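Local atomic coordinates of dihydrodipicolinate synthase (Bacillus anthracis, PDB entry 1XKY), a protein that probably catalyses the condensation of pyruvate with aspartate semialdehyde, the step that commits metabolites to lysine biosynthesis in bacteria. Residues 201-206 and 242-247; 217-222 and 265-270. One frame throughout, in Å; residues are numbered along the deposited sequence.

Contact 1 of 2, residues 201-206 and 242-247; sequences LTLPAM and KLHQLL
Leu-203 and His-244 are the closest backbone neighbours here, their CA atoms 7.0 Å apart, where the short helix through 202-206 meets the longer one through 242-247. The two axes stay 11.1 Å apart and make an angle of 125° between their N-to-C directions, so the helices cross steeply, with an antiparallel component, and side chains and a water lie between them.

His-244 makes the largest single contribution to the buried surface. Its CG lies anti to the backbone N (chi1 168°), which carries the imidazole across toward the first turn of the other helix. There Leu-203 meets both the base and the ring of the histidine: CD2 of Leu-203 touches CB of His-244 at 3.7 Å, while Leu-203 CB stands 3.9 Å from ND1. Pro-204 approaches roughly at right angles, its CD 4.1 Å from His-244 CE1. Proline suits this early helical position, where the lack of an N-H costs little.

A water lies in the plane of the imidazole, at its edge, 2.7 Å from His-244 ND1, and accepts a bond of 2.9 Å from Leu-203 N. It thus links the first helical turn to the histidine. NE2 is engaged by Thr-182 OG1 of the second subunit, so partners at both ring nitrogens fix the rotation of the buried imidazole. A separate touch involves Thr-202, whose OG1 bonds Asp-199 O; Leu-247 CD2 packs against that hydroxyl oxygen at 4.0 Å.

Helix 218-234 flanks both segments, through Phe-232 on Leu-203 and Met-228 on Leu-247, and Pro-204 meets its counterpart Pro-204 of the second subunit. The contact joins the helix after the seventh strand of a TIM barrel to the first helix of the C-terminal helical extension, beside a subunit interface.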
loop_
_atom_site.group_PDB
_atom_site.type_symbol
_atom_site.label_atom_id
_atom_site.label_comp_id
_atom_site.label_asym_id
_atom_site.label_seq_id
_atom_site.Cartn_x
_atom_site.Cartn_y
_atom_site.Cartn_z
ATOM N N LEU A 201 7.799 14.769 11.520
ATOM C CA LEU A 201 9.044 14.026 11.659
ATOM C C LEU A 201 10.264 14.857 12.033
ATOM O O LEU A 201 11.355 14.304 12.139
ATOM C CB LEU A 201 9.344 13.247 10.373
ATOM C CG LEU A 201 8.334 12.142 10.062
ATOM C CD1 LEU A 201 8.824 11.294 8.889
ATOM C CD2 LEU A 201 8.066 11.275 11.284
ATOM N N THR A 202 10.104 16.164 12.238
ATOM C CA THR A 202 11.262 17.027 12.529
ATOM C C THR A 202 12.148 16.439 13.638
ATOM O O THR A 202 13.355 16.226 13.446
ATOM C CB THR A 202 10.823 18.446 12.939
ATOM O OG1 THR A 202 10.034 19.036 11.894
ATOM C CG2 THR A 202 12.038 19.326 13.228
ATOM N N LEU A 203 11.534 16.163 14.786
ATOM C CA LEU A 203 12.275 15.697 15.962
ATOM C C LEU A 203 12.947 14.323 15.764
ATOM O O LEU A 203 14.155 14.207 15.937
ATOM C CB LEU A 203 11.389 15.730 17.223
ATOM C CG LEU A 203 12.036 16.413 18.430
ATOM C CD1 LEU A 203 12.552 17.820 18.067
ATOM C CD2 LEU A 203 11.071 16.487 19.610
ATOM N N PRO A 204 12.175 13.285 15.385
ATOM C CA PRO A 204 12.822 11.996 15.120
ATOM C C PRO A 204 13.839 12.018 13.967
ATOM O O PRO A 204 14.820 11.282 14.013
ATOM C CB PRO A 204 11.642 11.058 14.811
ATOM C CG PRO A 204 10.513 11.948 14.432
ATOM C CD PRO A 204 10.711 13.210 15.223
ATOM N N ALA A 205 13.618 12.852 12.953
ATOM C CA ALA A 205 14.594 13.008 11.870
ATOM C C ALA A 205 15.899 13.650 12.376
ATOM O O ALA A 205 16.993 13.195 12.056
ATOM C CB ALA A 205 14.008 13.826 10.734
ATOM N N MET A 206 15.771 14.708 13.164
ATOM C CA MET A 206 16.935 15.337 13.774
ATOM C C MET A 206 17.654 14.383 14.747
ATOM O O MET A 206 18.882 14.377 14.807
ATOM C CB MET A 206 16.540 16.657 14.442
ATOM C CG MET A 206 16.180 17.727 13.410
ATOM S SD MET A 206 15.820 19.334 14.115
ATOM C CE MET A 206 17.476 19.907 14.463
ATOM N N LYS A 242 6.854 17.861 24.424
ATOM C CA LYS A 242 5.610 18.608 24.601
ATOM C C LYS A 242 5.278 19.449 23.359
ATOM O O LYS A 242 4.130 19.467 22.897
ATOM C CB LYS A 242 5.700 19.501 25.839
ATOM C CG LYS A 242 4.409 20.200 26.225
ATOM C CD LYS A 242 4.674 21.274 27.272
ATOM C CE LYS A 242 3.391 21.953 27.719
ATOM N NZ LYS A 242 2.631 21.098 28.668
ATOM N N LEU A 243 6.286 20.128 22.817
ATOM C CA LEU A 243 6.104 20.968 21.623
ATOM C C LEU A 243 5.969 20.124 20.351
ATOM O O LEU A 243 5.241 20.499 19.426
ATOM C CB LEU A 243 7.249 21.981 21.500
ATOM C CG LEU A 243 7.177 23.130 22.520
ATOM C CD1 LEU A 243 8.504 23.826 22.664
ATOM C CD2 LEU A 243 6.087 24.123 22.124
ATOM N N HIS A 244 6.662 18.988 20.317
ATOM C CA HIS A 244 6.509 18.002 19.248
ATOM C C HIS A 244 5.055 17.552 19.116
ATOM O O HIS A 244 4.548 17.412 18.017
ATOM C CB HIS A 244 7.429 16.796 19.508
ATOM C CG HIS A 244 7.150 15.606 18.645
ATOM N ND1 HIS A 244 7.490 15.548 17.310
ATOM C CD2 HIS A 244 6.575 14.415 18.939
ATOM C CE1 HIS A 244 7.133 14.374 16.818
ATOM N NE2 HIS A 244 6.570 13.671 17.785
ATOM N N GLN A 245 4.401 17.326 20.248
ATOM C CA GLN A 245 2.996 16.931 20.261
ATOM C C GLN A 245 2.091 17.990 19.618
ATOM O O GLN A 245 1.194 17.661 18.836
ATOM C CB GLN A 245 2.563 16.592 21.691
ATOM C CG GLN A 245 3.080 15.221 22.108
ATOM C CD GLN A 245 3.082 14.982 23.604
ATOM O OE1 GLN A 245 3.683 14.011 24.083
ATOM N NE2 GLN A 245 2.421 15.854 24.350
ATOM N N LEU A 246 2.356 19.252 19.935
ATOM C CA LEU A 246 1.662 20.383 19.325
ATOM C C LEU A 246 1.912 20.433 17.817
ATOM O O LEU A 246 0.979 20.586 17.040
ATOM C CB LEU A 246 2.129 21.695 19.969
ATOM C CG LEU A 246 1.516 22.998 19.433
ATOM C CD1 LEU A 246 0.027 23.023 19.687
ATOM C CD2 LEU A 246 2.188 24.207 20.070
ATOM N N LEU A 247 3.174 20.306 17.418
ATOM C CA LEU A 247 3.559 20.361 16.010
ATOM C C LEU A 247 2.797 19.318 15.186
ATOM O O LEU A 247 2.223 19.641 14.141
ATOM C CB LEU A 247 5.075 20.174 15.870
ATOM C CG LEU A 247 5.692 20.148 14.464
ATOM C CD1 LEU A 247 5.282 21.359 13.647
ATOM C CD2 LEU A 247 7.201 20.074 14.593
HETATM O O HOH W 1 8.679 16.725 15.198
#

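Contact 2 of 2, residues 217-222 and 265-270; sequences ASHVIG and TALQMV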
loop_
_atom_site.group_PDB
_atom_site.type_symbol
_atom_site.label_atom_id
_atom_site.label_comp_id
_atom_site.label_asym_id
_atom_site.label_seq_id
_atom_site.Cartn_x
_atom_site.Cartn_y
_atom_site.Cartn_z
ATOM N N ALA A 217 4.054 24.048 8.669
ATOM C CA ALA A 217 3.537 24.513 9.972
ATOM C C ALA A 217 4.205 25.777 10.509
ATOM O O ALA A 217 3.603 26.520 11.284
ATOM C CB ALA A 217 3.645 23.403 11.006
ATOM N N SER A 218 5.452 26.000 10.108
ATOM C CA SER A 218 6.193 27.209 10.456
ATOM C C SER A 218 5.481 28.512 10.062
ATOM O O SER A 218 5.803 29.561 10.594
ATOM C CB SER A 218 7.565 27.168 9.787
ATOM O OG SER A 218 7.402 27.075 8.388
ATOM N N HIS A 219 4.538 28.448 9.117
ATOM C CA HIS A 219 3.667 29.593 8.822
ATOM C C HIS A 219 2.850 30.055 10.038
ATOM O O HIS A 219 2.515 31.231 10.130
ATOM C CB HIS A 219 2.677 29.275 7.699
ATOM C CG HIS A 219 3.290 29.175 6.337
ATOM N ND1 HIS A 219 3.401 30.259 5.496
ATOM C CD2 HIS A 219 3.754 28.110 5.639
ATOM C CE1 HIS A 219 3.940 29.873 4.353
ATOM N NE2 HIS A 219 4.161 28.573 4.413
ATOM N N VAL A 220 2.502 29.132 10.937
ATOM C CA VAL A 220 1.661 29.452 12.092
ATOM C C VAL A 220 2.292 29.183 13.461
ATOM O O VAL A 220 1.929 29.842 14.433
ATOM C CB VAL A 220 0.271 28.750 12.026
ATOM C CG1 VAL A 220 -0.556 29.335 10.885
ATOM C CG2 VAL A 220 0.407 27.223 11.890
ATOM N N ILE A 221 3.220 28.233 13.548
ATOM C CA ILE A 221 3.858 27.931 14.833
ATOM C C ILE A 221 5.384 27.880 14.727
ATOM O O ILE A 221 6.029 27.071 15.375
ATOM C CB ILE A 221 3.304 26.623 15.452
ATOM C CG1 ILE A 221 3.366 25.474 14.436
ATOM C CG2 ILE A 221 1.868 26.841 15.959
ATOM C CD1 ILE A 221 3.300 24.080 15.069
ATOM N N GLY A 222 5.951 28.780 13.930
ATOM C CA GLY A 222 7.395 28.865 13.766
ATOM C C GLY A 222 8.137 29.099 15.071
ATOM O O GLY A 222 9.182 28.494 15.299
ATOM N N THR A 265 -5.666 29.531 4.824
ATOM C CA THR A 265 -6.844 29.888 5.602
ATOM C C THR A 265 -6.463 30.173 7.054
ATOM O O THR A 265 -6.944 31.132 7.630
ATOM C CB THR A 265 -7.916 28.772 5.530
ATOM O OG1 THR A 265 -8.099 28.373 4.161
ATOM C CG2 THR A 265 -9.242 29.240 6.116
ATOM N N ALA A 266 -5.587 29.348 7.628
ATOM C CA ALA A 266 -5.058 29.564 8.987
ATOM C C ALA A 266 -4.296 30.899 9.122
ATOM O O ALA A 266 -4.416 31.600 10.135
ATOM C CB ALA A 266 -4.167 28.393 9.400
ATOM N N LEU A 267 -3.538 31.253 8.087
ATOM C CA LEU A 267 -2.866 32.549 8.026
ATOM C C LEU A 267 -3.880 33.700 8.060
ATOM O O LEU A 267 -3.712 34.665 8.809
ATOM C CB LEU A 267 -1.984 32.634 6.773
ATOM C CG LEU A 267 -0.594 32.003 6.922
ATOM C CD1 LEU A 267 0.071 31.786 5.573
ATOM C CD2 LEU A 267 0.277 32.875 7.828
ATOM N N GLN A 268 -4.929 33.590 7.248
ATOM C CA GLN A 268 -6.033 34.550 7.276
ATOM C C GLN A 268 -6.665 34.633 8.672
ATOM O O GLN A 268 -6.949 35.727 9.154
ATOM C CB GLN A 268 -7.071 34.195 6.201
ATOM C CG GLN A 268 -8.351 35.024 6.222
ATOM C CD GLN A 268 -9.500 34.308 6.920
ATOM O OE1 GLN A 268 -9.876 33.186 6.541
ATOM N NE2 GLN A 268 -10.069 34.951 7.938
ATOM N N MET A 269 -6.863 33.485 9.322
ATOM C CA MET A 269 -7.454 33.436 10.672
ATOM C C MET A 269 -6.632 34.206 11.724
ATOM O O MET A 269 -7.205 34.736 12.679
ATOM C CB MET A 269 -7.634 31.981 11.138
ATOM C CG MET A 269 -8.809 31.227 10.519
ATOM S SD MET A 269 -8.746 29.436 10.855
ATOM C CE MET A 269 -10.163 28.909 9.906
ATOM N N VAL A 270 -5.307 34.260 11.557
ATOM C CA VAL A 270 -4.440 35.034 12.468
ATOM C C VAL A 270 -4.024 36.389 11.894
ATOM O O VAL A 270 -2.978 36.928 12.267
ATOM C CB VAL A 270 -3.169 34.245 12.910
ATOM C CG1 VAL A 270 -3.561 32.945 13.599
ATOM C CG2 VAL A 270 -2.222 33.969 11.737
#
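Leu-267 sets its two methyls against different parts of His-219. CD1 lies 3.7 Å from ND1 of the imidazole, approaching the ring obliquely, while CD2 rests 3.6 Å from the backbone O of the same residue. With CG of Leu-267 anti to its own carbonyl carbon (chi1 -83°), the isobutyl group extends across the gap although its CB does not head directly for the other helix. A branched leucine suits the place because one side chain can touch both ring and backbone.

The histidine is held from its far nitrogen: NE2 donates to Ala-19 O, at the end of the first barrel strand. ND1 is buried against the leucine methyl and has no polar partner in the model. His-219 O also receives a weak hydrogen bond from Tyr-41 OH.

Next to this pair, Val-220 CG1 meets Ala-266 CB at 4.0 Å, a purely apolar touch. The single methyl of alanine is enough to meet the valine, and Met-296 of helix 286-297 packs on both residues. Ala-217 O accepts from both Val-220 N and Ile-221 N within the turn that carries His-219 and Val-220.

Segment 217-222 belongs to the helix that follows the eighth strand, and His-219 ties it back to strand 16-19 where the TIM barrel closes; Leu-267 and Ala-266 pack the last turn of helix 261-269, part of the C-terminal helical extension, against that junction.

Contacts 1 and 2 lie with their centres 17 Å apart and meet directly through Leu-247, whose CD1 is 3.7 Å from Ile-221 CD1 and also 3.7 Å from Ala-217 CB. Their segments alternate along the chain, and each of the helices after the seventh and eighth strands packs on a helix of the C-terminal extension, with helix 237-253 touching both. Contact 1 adjoins the second subunit, whereas contact 2 meets no other chain of the assembly. Neither includes a potassium ligand, although Thr-182 of the second subunit, which bonds His-244, belongs to helix 178-187, the helix that also carries the potassium-site residue Ile-185.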